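Local coordinates for beta-lactamase-like protein (Koribacter versatilis, PDB 6B9V) that is a diphosphatase of the PhnP family that cleaves reactive FAD photoproducts, with two manganese ions bound in its probable active site, at residues Y76-H80 with A81-L85. Sequence-based numbering, arbitrary orientation.
With MN (manganese (II) ion), chain D; MN (manganese (II) ion), chain C.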
loop_
_atom_site.group_PDB
_atom_site.type_symbol
_atom_site.label_atom_id
_atom_site.label_comp_id
_atom_site.label_asym_id
_atom_site.label_seq_id
_atom_site.Cartn_x
_atom_site.Cartn_y
_atom_site.Cartn_z
ATOM N N TYR A 76 8.198 7.322 -13.939
ATOM C CA TYR A 76 7.085 8.006 -13.278
ATOM C C TYR A 76 6.328 8.996 -14.165
ATOM O O TYR A 76 6.944 9.787 -14.890
ATOM C CB TYR A 76 7.588 8.749 -12.033
ATOM C CG TYR A 76 7.899 7.794 -10.898
ATOM C CD1 TYR A 76 9.182 7.293 -10.723
ATOM C CD2 TYR A 76 6.905 7.378 -10.027
ATOM C CE1 TYR A 76 9.475 6.400 -9.689
ATOM C CE2 TYR A 76 7.177 6.487 -9.002
ATOM C CZ TYR A 76 8.475 6.012 -8.827
ATOM O OH TYR A 76 8.763 5.119 -7.806
ATOM N N THR A 77 4.996 8.974 -14.069
ATOM C CA THR A 77 4.173 10.009 -14.711
ATOM C C THR A 77 4.177 11.322 -13.899
ATOM O O THR A 77 4.306 12.417 -14.469
ATOM C CB THR A 77 2.710 9.536 -14.901
ATOM O OG1 THR A 77 2.145 9.210 -13.626
ATOM C CG2 THR A 77 2.643 8.321 -15.823
ATOM N N HIS A 78 4.040 11.205 -12.571
ATOM C CA HIS A 78 4.017 12.363 -11.678
ATOM C C HIS A 78 4.064 11.900 -10.226
ATOM O O HIS A 78 4.132 10.698 -9.959
ATOM C CB HIS A 78 2.776 13.266 -11.908
ATOM C CG HIS A 78 1.460 12.629 -11.568
ATOM N ND1 HIS A 78 1.061 11.404 -12.077
ATOM C CD2 HIS A 78 0.410 13.070 -10.828
ATOM C CE1 HIS A 78 -0.149 11.118 -11.648
ATOM N NE2 HIS A 78 -0.571 12.110 -10.883
ATOM N N GLY A 79 4.006 12.857 -9.304
ATOM C CA GLY A 79 4.328 12.594 -7.905
ATOM C C GLY A 79 3.202 12.445 -6.898
ATOM O O GLY A 79 3.460 12.396 -5.686
ATOM N N HIS A 80 1.961 12.372 -7.376
ATOM C CA HIS A 80 0.822 12.151 -6.489
ATOM C C HIS A 80 0.936 10.812 -5.762
ATOM O O HIS A 80 1.547 9.871 -6.256
ATOM C CB HIS A 80 -0.498 12.232 -7.272
ATOM C CG HIS A 80 -0.907 13.638 -7.593
ATOM N ND1 HIS A 80 -1.846 13.948 -8.554
ATOM C CD2 HIS A 80 -0.499 14.816 -7.071
ATOM C CE1 HIS A 80 -1.992 15.262 -8.614
ATOM N NE2 HIS A 80 -1.186 15.810 -7.725
ATOM N N ALA A 81 0.352 10.751 -4.572
ATOM C CA ALA A 81 0.500 9.600 -3.689
ATOM C C ALA A 81 0.098 8.263 -4.312
ATOM O O ALA A 81 0.772 7.235 -4.080
ATOM C CB ALA A 81 -0.298 9.841 -2.413
ATOM N N ASP A 82 -0.985 8.265 -5.098
ATOM C CA ASP A 82 -1.456 7.029 -5.704
ATOM C C ASP A 82 -0.506 6.505 -6.789
ATOM O O ASP A 82 -0.717 5.395 -7.300
ATOM C CB ASP A 82 -2.895 7.182 -6.266
ATOM C CG ASP A 82 -3.085 8.414 -7.165
ATOM O OD1 ASP A 82 -2.612 9.519 -6.838
ATOM O OD2 ASP A 82 -3.766 8.258 -8.198
ATOM N N HIS A 83 0.548 7.265 -7.093
ATOM C CA HIS A 83 1.523 6.880 -8.118
ATOM C C HIS A 83 2.927 6.637 -7.554
ATOM O O HIS A 83 3.802 6.154 -8.267
ATOM C CB HIS A 83 1.575 7.965 -9.212
ATOM C CG HIS A 83 0.249 8.190 -9.873
ATOM N ND1 HIS A 83 -0.084 7.613 -11.082
ATOM C CD2 HIS A 83 -0.857 8.855 -9.455
ATOM C CE1 HIS A 83 -1.328 7.937 -11.391
ATOM N NE2 HIS A 83 -1.813 8.701 -10.429
ATOM N N ILE A 84 3.144 6.973 -6.285
ATOM C CA ILE A 84 4.498 6.850 -5.709
ATOM C C ILE A 84 4.593 6.053 -4.404
ATOM O O ILE A 84 5.675 5.540 -4.098
ATOM C CB ILE A 84 5.160 8.241 -5.440
ATOM C CG1 ILE A 84 4.471 8.988 -4.289
ATOM C CG2 ILE A 84 5.214 9.086 -6.722
ATOM C CD1 ILE A 84 5.287 10.156 -3.720
ATOM N N LEU A 85 3.506 5.920 -3.638
ATOM C CA LEU A 85 3.696 5.368 -2.272
ATOM C C LEU A 85 4.239 3.926 -2.219
ATOM O O LEU A 85 4.774 3.502 -1.179
ATOM C CB LEU A 85 2.391 5.443 -1.470
ATOM C CG LEU A 85 2.104 6.830 -0.890
ATOM C CD1 LEU A 85 0.813 6.856 -0.078
ATOM C CD2 LEU A 85 3.284 7.381 -0.069
HETATM MN MN MN D . -2.558 12.754 -10.059
HETATM MN MN MN C . -3.808 9.492 -10.039
#
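The HxHxDH metal-binding motif of the metallo-beta-lactamase fold supplies H78, H80, D82 and H83 to the dinuclear manganese centre, and the two imidazoles H78 and H83 meet directly within it. Each metal takes two ligands from the motif: H78 NE2 and H80 ND1 hold one manganese, the latter at 2.0 Å, while D82 OD2 and H83 NE2 hold the other, both at 2.2 Å. H160 completes the protein ligands of the first, H231 those of the second, and D178 bridges the pair.

The H78 ring turns its edge onto the face of H83, a T-shaped pair with planes 52° apart, in which H78 CE1 stands over the middle of the H83 ring and comes 3.2 Å from H83 NE2. H78 reaches this place with CG lying between its backbone N and carbonyl carbon (chi1 66°). Both ring nitrogens are engaged, which fixes its rotation: NE2 binds manganese and ND1 donates in the ring plane to T77 OG1 at 2.9 Å, and D54 in turn hydrogen-bonds that hydroxyl. D54 is also the polar partner of the H83 side chain.

D82 and H83 lie on the short, weakly bonded helix 81-84 that directly follows H80. H83 N donates to H80 O at 2.9 Å, which ties a ligand of one metal to the backbone of a ligand of the other. Farther from the metals, I84 CG2 packs 4.0 Å from Y76 CE2, and helix 110-119 touches both side chains.

D54 thus serves as second shell to both metals' histidines, to H78 through T77 and to H83 more directly, and its carboxylate could make these imidazoles stronger electron donors to manganese.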